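Local coordinates for protein acyl-CoA dehydrogenase (Bacillus anthracis, PDB 3OWA) that probably catalyses the FAD-dependent alpha,beta-dehydrogenation of acyl-CoA thioesters, at residues 399-402 with 403-406; 280-283 with 284-287; 270-273 with 274-278; 116-120 with 121-125. All blocks are in the same frame, centred on the assembly; numbering follows the deposited sequence.

The four contacts are short local turns of backbone, and together they sample the helical parts of the acyl-CoA dehydrogenase fold. Along the chain contact 4 comes first, in the N-terminal domain; contacts 3 and 2 follow as successive stretches of helix 257-293, their centres 14 Å apart, and contact 1 closes the series at the end of helix 393-401. Contacts 1 and 3 touch, N404 packing on L272 and T276. Contact 4 lies about 5 Å from contact 3 between nearest atoms, whereas contacts 2 and 4 are 27 Å apart between centres. Helix 257-293 thus runs beside contact 1, which supplies two residues of the FAD pocket, and near contact 4, whose I121 side chain approaches a bound FAD.

Contact 1: 399-402 with 403-406; sequences RDSR and INRI
R402 lays its guanidinium flat on that of R405, the two planes 14° apart and their centres 3.6 Å from each other. NH1 of R405 sits over the middle of the R402 group, 3.4 Å from R402 CZ, while R402 CZ falls nearer the rim of the R405 group. The R402 chain leaves with CG anti to the backbone N (chi1 -177°) and bends at chi2, which turns its end back beside the residue one turn later. CD1 of I406 adds an apolar neighbour, 3.8 Å from R402 NH1.

On another side of the turn, N404 N donates to S401 O at 2.9 Å, as helix 393-401 gives way to the loop that follows it. The N404 amide is held through two waters: one donates to both N404 OD1 and D400 O, and the other accepts from ND2 and bonds S401 OG. I403 and I406 belong to the FAD pocket.

The two stacked cations share an anion at the dimer interface, since D377 of the second subunit forms salt bridges with both arginines; D373 of the same chain adds another to R405, and Q381 of the second subunit bonds R402. Such flanking carboxylates would offset the like charges, which probably allows two buried guanidinium groups of one chain to stack at the subunit interface.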
# COMPACT_ATOMS: atom_id res chain seq x y z
N ARG A 399 -3.48 4.00 -8.94
CA ARG A 399 -4.75 3.24 -9.13
C ARG A 399 -4.58 2.01 -10.03
O ARG A 399 -5.10 0.95 -9.72
CB ARG A 399 -5.90 4.12 -9.65
CG ARG A 399 -6.43 5.15 -8.63
CD ARG A 399 -7.58 5.99 -9.18
NE ARG A 399 -7.13 6.91 -10.23
CZ ARG A 399 -7.21 6.71 -11.54
NH1 ARG A 399 -7.78 5.61 -12.03
NH2 ARG A 399 -6.77 7.65 -12.37
N ASP A 400 -3.77 2.11 -11.08
CA ASP A 400 -3.63 0.99 -12.01
C ASP A 400 -2.93 -0.16 -11.32
O ASP A 400 -3.14 -1.33 -11.68
CB ASP A 400 -2.77 1.40 -13.24
CG ASP A 400 -3.45 2.45 -14.16
OD1 ASP A 400 -4.68 2.75 -14.08
OD2 ASP A 400 -2.69 2.98 -15.04
N SER A 401 -2.00 0.12 -10.40
CA SER A 401 -1.10 -0.88 -9.84
C SER A 401 -1.90 -1.91 -9.04
O SER A 401 -1.56 -3.11 -9.03
CB SER A 401 -0.10 -0.19 -8.88
OG SER A 401 0.61 -1.13 -8.07
N ARG A 402 -2.97 -1.46 -8.41
CA ARG A 402 -3.57 -2.28 -7.31
C ARG A 402 -4.04 -3.69 -7.80
O ARG A 402 -4.00 -4.73 -7.03
CB ARG A 402 -4.68 -1.46 -6.62
CG ARG A 402 -5.34 -2.17 -5.39
CD ARG A 402 -4.18 -2.47 -4.38
NE ARG A 402 -4.54 -3.31 -3.23
CZ ARG A 402 -4.62 -4.64 -3.24
NH1 ARG A 402 -4.36 -5.36 -4.33
NH2 ARG A 402 -4.93 -5.28 -2.12
N ILE A 403 -4.45 -3.75 -9.06
CA ILE A 403 -5.03 -4.98 -9.61
C ILE A 403 -3.92 -6.00 -9.88
O ILE A 403 -4.19 -7.21 -9.94
CB ILE A 403 -5.95 -4.70 -10.88
CG1 ILE A 403 -6.71 -5.94 -11.39
CG2 ILE A 403 -5.10 -4.17 -12.04
CD1 ILE A 403 -7.65 -6.55 -10.38
N ASN A 404 -2.67 -5.56 -9.99
CA ASN A 404 -1.65 -6.51 -10.38
C ASN A 404 -1.45 -7.56 -9.28
O ASN A 404 -0.95 -8.65 -9.58
CB ASN A 404 -0.31 -5.87 -10.65
CG ASN A 404 -0.38 -4.87 -11.79
OD1 ASN A 404 -1.13 -5.07 -12.72
ND2 ASN A 404 0.36 -3.76 -11.67
N ARG A 405 -1.82 -7.24 -8.04
CA ARG A 405 -1.63 -8.23 -6.95
C ARG A 405 -2.75 -9.24 -6.92
O ARG A 405 -2.79 -10.17 -6.07
CB ARG A 405 -1.44 -7.52 -5.60
CG ARG A 405 -0.19 -6.63 -5.56
CD ARG A 405 -0.22 -5.55 -4.49
NE ARG A 405 -0.67 -6.17 -3.23
CZ ARG A 405 -1.20 -5.50 -2.22
NH1 ARG A 405 -1.35 -4.16 -2.31
NH2 ARG A 405 -1.62 -6.17 -1.14
N ILE A 406 -3.68 -9.09 -7.86
CA ILE A 406 -4.86 -9.93 -7.91
C ILE A 406 -4.88 -10.75 -9.19
O ILE A 406 -5.20 -11.94 -9.15
CB ILE A 406 -6.14 -9.08 -7.71
CG1 ILE A 406 -6.28 -8.66 -6.24
CG2 ILE A 406 -7.39 -9.85 -8.15
CD1 ILE A 406 -7.00 -7.37 -6.10
O HOH W 1 -2.48 -2.99 -14.07
O HOH W 2 1.41 -3.92 -8.69

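Contact 2: 280-283 with 284-287; sequences AKRA and VEIS
R282 and E285 meet as an i to i+3 salt bridge on one side of the long alpha-helix 257-293 of the C-terminal helical domain. R282 NH2 gives a weak, bent hydrogen bond to E285 OE2 at 3.0 Å; the oxygen lies at the edge of the guanidinium and in its plane, although the carboxylate itself stands almost perpendicular to that plane, at 86°. I286 takes a face of the same group: its CG2 methyl sits above the centre of the guanidinium, 3.4 Å from R282 CZ. Edge and face are therefore met by successive residues of the next turn.

Torsions set up this arrangement. The arginine bends at chi2 (60°), which carries its end along the helix toward the later residues, whereas the glutamate stays extended. With I286 CG1 held between its own backbone N and carbonyl carbon (chi1 71°), CG2 is the branch left to lie over the arginine.

Beyond this first shell, E393 forms a salt bridge with R282 NH1 and thus fixes the guanidinium from helix 393-401, on which I286 also packs through I394 and M397. K281, on helix 257-293 itself, forms salt bridges through NZ with E103 and E322. Regular i to i+4 backbone bonds hold the turn beneath, among them I286 N to R282 O at 2.9 Å. At its buried end A283 O accepts twice, from S287 N at 3.1 Å and from S287 OG at 2.7 Å, the two donors approaching from opposite faces of the carbonyl plane.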
# COMPACT_ATOMS: atom_id res chain seq x y z
N ALA A 280 7.61 0.41 -12.49
CA ALA A 280 8.38 0.84 -11.35
C ALA A 280 9.49 1.78 -11.80
O ALA A 280 9.77 2.76 -11.13
CB ALA A 280 8.97 -0.38 -10.54
N LYS A 281 10.09 1.50 -12.95
CA LYS A 281 11.12 2.39 -13.48
C LYS A 281 10.54 3.74 -13.84
O LYS A 281 11.18 4.77 -13.60
CB LYS A 281 11.74 1.82 -14.75
CG LYS A 281 12.64 0.63 -14.58
CD LYS A 281 13.24 0.32 -15.94
CE LYS A 281 13.98 -1.01 -15.98
NZ LYS A 281 14.52 -1.21 -17.38
N ARG A 282 9.33 3.77 -14.38
CA ARG A 282 8.71 5.04 -14.72
C ARG A 282 8.37 5.85 -13.44
O ARG A 282 8.52 7.08 -13.40
CB ARG A 282 7.43 4.79 -15.54
CG ARG A 282 6.69 6.05 -15.93
CD ARG A 282 7.59 6.98 -16.80
NE ARG A 282 6.82 8.17 -17.12
CZ ARG A 282 7.33 9.26 -17.71
NH1 ARG A 282 6.53 10.30 -17.95
NH2 ARG A 282 8.62 9.30 -18.03
N ALA A 283 7.90 5.16 -12.40
CA ALA A 283 7.61 5.82 -11.14
C ALA A 283 8.89 6.44 -10.55
O ALA A 283 8.85 7.54 -10.00
CB ALA A 283 6.99 4.82 -10.12
N VAL A 284 10.01 5.71 -10.62
CA VAL A 284 11.26 6.27 -10.13
C VAL A 284 11.57 7.57 -10.89
O VAL A 284 11.88 8.59 -10.29
CB VAL A 284 12.42 5.27 -10.24
CG1 VAL A 284 13.80 6.00 -9.99
CG2 VAL A 284 12.26 4.12 -9.20
N GLU A 285 11.45 7.50 -12.21
CA GLU A 285 11.78 8.61 -13.08
C GLU A 285 10.95 9.86 -12.81
O GLU A 285 11.50 10.95 -12.62
CB GLU A 285 11.62 8.17 -14.54
CG GLU A 285 11.90 9.30 -15.52
CD GLU A 285 11.83 8.86 -17.01
OE1 GLU A 285 12.46 9.57 -17.83
OE2 GLU A 285 11.14 7.83 -17.35
N ILE A 286 9.63 9.72 -12.78
CA ILE A 286 8.79 10.89 -12.55
C ILE A 286 8.90 11.45 -11.12
O ILE A 286 8.77 12.64 -10.91
CB ILE A 286 7.33 10.69 -13.00
CG1 ILE A 286 6.61 9.72 -12.07
CG2 ILE A 286 7.31 10.22 -14.44
CD1 ILE A 286 5.20 9.35 -12.60
N SER A 287 9.21 10.58 -10.16
CA SER A 287 9.43 11.00 -8.81
C SER A 287 10.74 11.76 -8.68
O SER A 287 10.80 12.73 -7.93
CB SER A 287 9.41 9.80 -7.84
OG SER A 287 8.17 9.14 -7.96

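Contact 3: 270-273 with 274-278; sequences YKLG and VGTVG
T276 turns its hydroxyl back onto G273 O within helix 257-293, a regular alpha-helix of the C-terminal helical domain in which backbone donors are paired four residues back. V274 N reaches Y270 O, G275 N reaches K271 O, and T276 N reaches L272 O at 2.8 Å. The next carbonyl in the series, G273 O, has two donors: V277 N, at 3.1 Å, makes the ordinary helical bond, and T276 OG1 adds a side-chain bond. Both arrive from the same face of the carbonyl plane. A chi1 of 57°, which sets OG1 between the backbone N and the carbonyl carbon of T276, makes that second bond possible. The buried hydroxyl is thereby satisfied within its own helix.

With the same torsion the threonine methyl, CG2, lies 3.3 Å from L272 O and packs on N404 of the loop after helix 393-401; the T276 side chain also touches L372 of helix 358-383. Further round the helix Y270 and V274 make an apolar contact, the CG2 methyl of V274 lying near the plane of the tyrosine ring, at its edge, 4.3 Å from Y270 CD2. Both residues also pack on helices 305-336 and 95-105, so this part of the helix is enclosed by its neighbours in the bundle. V274 CG2 also rests against the backbone of the preceding turn, 3.4 Å from Y270 O.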
# COMPACT_ATOMS: atom_id res chain seq x y z
N TYR A 270 5.01 -14.23 -15.61
CA TYR A 270 6.27 -13.52 -15.82
C TYR A 270 6.08 -12.26 -16.68
O TYR A 270 6.81 -11.28 -16.51
CB TYR A 270 7.42 -14.43 -16.33
CG TYR A 270 7.50 -14.57 -17.82
CD1 TYR A 270 7.01 -15.71 -18.46
CD2 TYR A 270 8.12 -13.59 -18.60
CE1 TYR A 270 7.09 -15.85 -19.85
CE2 TYR A 270 8.21 -13.72 -19.98
CZ TYR A 270 7.69 -14.85 -20.60
OH TYR A 270 7.77 -14.97 -21.97
N LYS A 271 5.13 -12.28 -17.60
CA LYS A 271 4.87 -11.11 -18.43
C LYS A 271 4.39 -9.94 -17.58
O LYS A 271 4.79 -8.80 -17.80
CB LYS A 271 3.81 -11.45 -19.48
CG LYS A 271 4.23 -11.14 -20.86
CD LYS A 271 5.45 -11.88 -21.26
CE LYS A 271 5.94 -11.34 -22.60
NZ LYS A 271 4.83 -11.31 -23.62
N LEU A 272 3.51 -10.22 -16.61
CA LEU A 272 3.09 -9.21 -15.66
C LEU A 272 4.28 -8.70 -14.84
O LEU A 272 4.41 -7.50 -14.61
CB LEU A 272 1.96 -9.73 -14.75
CG LEU A 272 1.25 -8.66 -13.90
CD1 LEU A 272 0.71 -7.53 -14.77
CD2 LEU A 272 0.13 -9.30 -13.09
N GLY A 273 5.17 -9.61 -14.43
CA GLY A 273 6.43 -9.23 -13.79
C GLY A 273 7.21 -8.22 -14.60
O GLY A 273 7.62 -7.17 -14.10
N VAL A 274 7.41 -8.51 -15.88
CA VAL A 274 8.12 -7.58 -16.76
C VAL A 274 7.37 -6.24 -16.78
O VAL A 274 7.97 -5.17 -16.71
CB VAL A 274 8.20 -8.17 -18.21
CG1 VAL A 274 8.83 -7.18 -19.17
CG2 VAL A 274 9.02 -9.44 -18.25
N GLY A 275 6.05 -6.28 -16.95
CA GLY A 275 5.25 -5.05 -16.98
C GLY A 275 5.42 -4.21 -15.71
O GLY A 275 5.59 -2.98 -15.78
N THR A 276 5.35 -4.85 -14.54
CA THR A 276 5.43 -4.07 -13.30
C THR A 276 6.83 -3.44 -13.17
O THR A 276 7.00 -2.39 -12.57
CB THR A 276 5.13 -4.93 -12.06
OG1 THR A 276 6.06 -6.03 -12.05
CG2 THR A 276 3.66 -5.47 -12.12
N VAL A 277 7.82 -4.09 -13.78
CA VAL A 277 9.17 -3.58 -13.71
C VAL A 277 9.28 -2.31 -14.53
O VAL A 277 9.96 -1.35 -14.10
CB VAL A 277 10.23 -4.64 -14.17
CG1 VAL A 277 11.51 -3.97 -14.61
CG2 VAL A 277 10.56 -5.60 -13.01
N GLY A 278 8.64 -2.29 -15.69
CA GLY A 278 8.59 -1.07 -16.52
C GLY A 278 7.90 0.07 -15.78
O GLY A 278 8.36 1.21 -15.79

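Contact 4: 116-120 with 121-125; sequences GAHVG and IGSLP
S123 hooks its hydroxyl back onto H118 O, a bond of 2.8 Å that bridges five residues at the buried side of the turn. The OG also lies over one face of the H118 imidazole, toward its rim and 3.9 Å from H118 CE1. That ring is held by two backbone groups beyond the turn: NE2 bonds L142 O and ND1 bonds A149 N, at the start of strand 149-152. Close by, L124 N donates to G120 O at 2.9 Å. The L124 side chain packs its CG 3.5 Å from V119 O.

Here helix 110-122 of the N-terminal domain widens into a pi-type turn before helix 124-129 takes over. G122 N accordingly reaches A117 O, five residues back, at 2.9 Å.

The other side is looser and hydrated. A water bridges I121 N and G116 O, accepting from the first and donating to the second, while A117 O, the usual i to i+4 acceptor for I121 N, is bonded to G122 N. G116 and I121 are both partly exposed. Contact between side chains is slight here, I121 CG1 coming within 4.3 Å of A117 CB, while the I121 side chain comes within about 4 Å of a bound FAD, nearest atoms.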
# COMPACT_ATOMS: atom_id res chain seq x y z
N GLY A 116 -1.28 -6.64 -23.74
CA GLY A 116 -0.85 -7.92 -23.10
C GLY A 116 -1.88 -9.02 -23.19
O GLY A 116 -1.51 -10.19 -23.36
N ALA A 117 -3.16 -8.68 -23.00
CA ALA A 117 -4.24 -9.67 -23.13
C ALA A 117 -4.35 -10.12 -24.60
O ALA A 117 -4.66 -11.28 -24.87
CB ALA A 117 -5.57 -9.10 -22.67
N HIS A 118 -4.11 -9.22 -25.54
CA HIS A 118 -4.14 -9.67 -26.90
C HIS A 118 -2.97 -10.60 -27.25
O HIS A 118 -3.20 -11.66 -27.81
CB HIS A 118 -4.22 -8.51 -27.91
CG HIS A 118 -4.03 -8.97 -29.33
ND1 HIS A 118 -5.05 -9.56 -30.06
CD2 HIS A 118 -2.93 -8.99 -30.13
CE1 HIS A 118 -4.59 -9.88 -31.26
NE2 HIS A 118 -3.31 -9.54 -31.33
N VAL A 119 -1.73 -10.20 -26.97
CA VAL A 119 -0.57 -10.98 -27.39
C VAL A 119 -0.27 -12.16 -26.45
O VAL A 119 0.43 -13.09 -26.84
CB VAL A 119 0.72 -10.12 -27.54
CG1 VAL A 119 0.50 -8.98 -28.56
CG2 VAL A 119 1.23 -9.60 -26.17
N GLY A 120 -0.82 -12.15 -25.24
CA GLY A 120 -0.42 -13.15 -24.25
C GLY A 120 -1.57 -14.13 -24.10
O GLY A 120 -1.74 -15.02 -24.93
N ILE A 121 -2.36 -13.96 -23.06
CA ILE A 121 -3.37 -14.96 -22.72
C ILE A 121 -4.37 -15.17 -23.88
O ILE A 121 -4.91 -16.25 -24.02
CB ILE A 121 -4.07 -14.60 -21.41
CG1 ILE A 121 -4.71 -13.19 -21.49
CG2 ILE A 121 -3.08 -14.69 -20.26
CD1 ILE A 121 -5.50 -12.77 -20.21
N GLY A 122 -4.60 -14.15 -24.71
CA GLY A 122 -5.56 -14.25 -25.79
C GLY A 122 -5.05 -15.03 -27.01
O GLY A 122 -5.76 -15.88 -27.54
N SER A 123 -3.82 -14.76 -27.45
CA SER A 123 -3.29 -15.35 -28.68
C SER A 123 -2.51 -16.63 -28.43
O SER A 123 -2.61 -17.58 -29.22
CB SER A 123 -2.37 -14.37 -29.43
OG SER A 123 -3.12 -13.32 -30.04
N LEU A 124 -1.73 -16.64 -27.35
CA LEU A 124 -0.82 -17.76 -27.06
C LEU A 124 -1.51 -19.13 -26.90
O LEU A 124 -0.90 -20.14 -27.20
CB LEU A 124 0.06 -17.49 -25.85
CG LEU A 124 1.14 -16.42 -26.06
CD1 LEU A 124 1.96 -16.23 -24.78
CD2 LEU A 124 2.05 -16.74 -27.26
N PRO A 125 -2.76 -19.18 -26.44
CA PRO A 125 -3.36 -20.53 -26.44
C PRO A 125 -3.42 -21.17 -27.83
O PRO A 125 -3.31 -22.38 -27.94
CB PRO A 125 -4.77 -20.29 -25.90
CG PRO A 125 -4.57 -19.07 -24.98
CD PRO A 125 -3.56 -18.21 -25.66
O HOH W 3 -1.29 -11.85 -21.22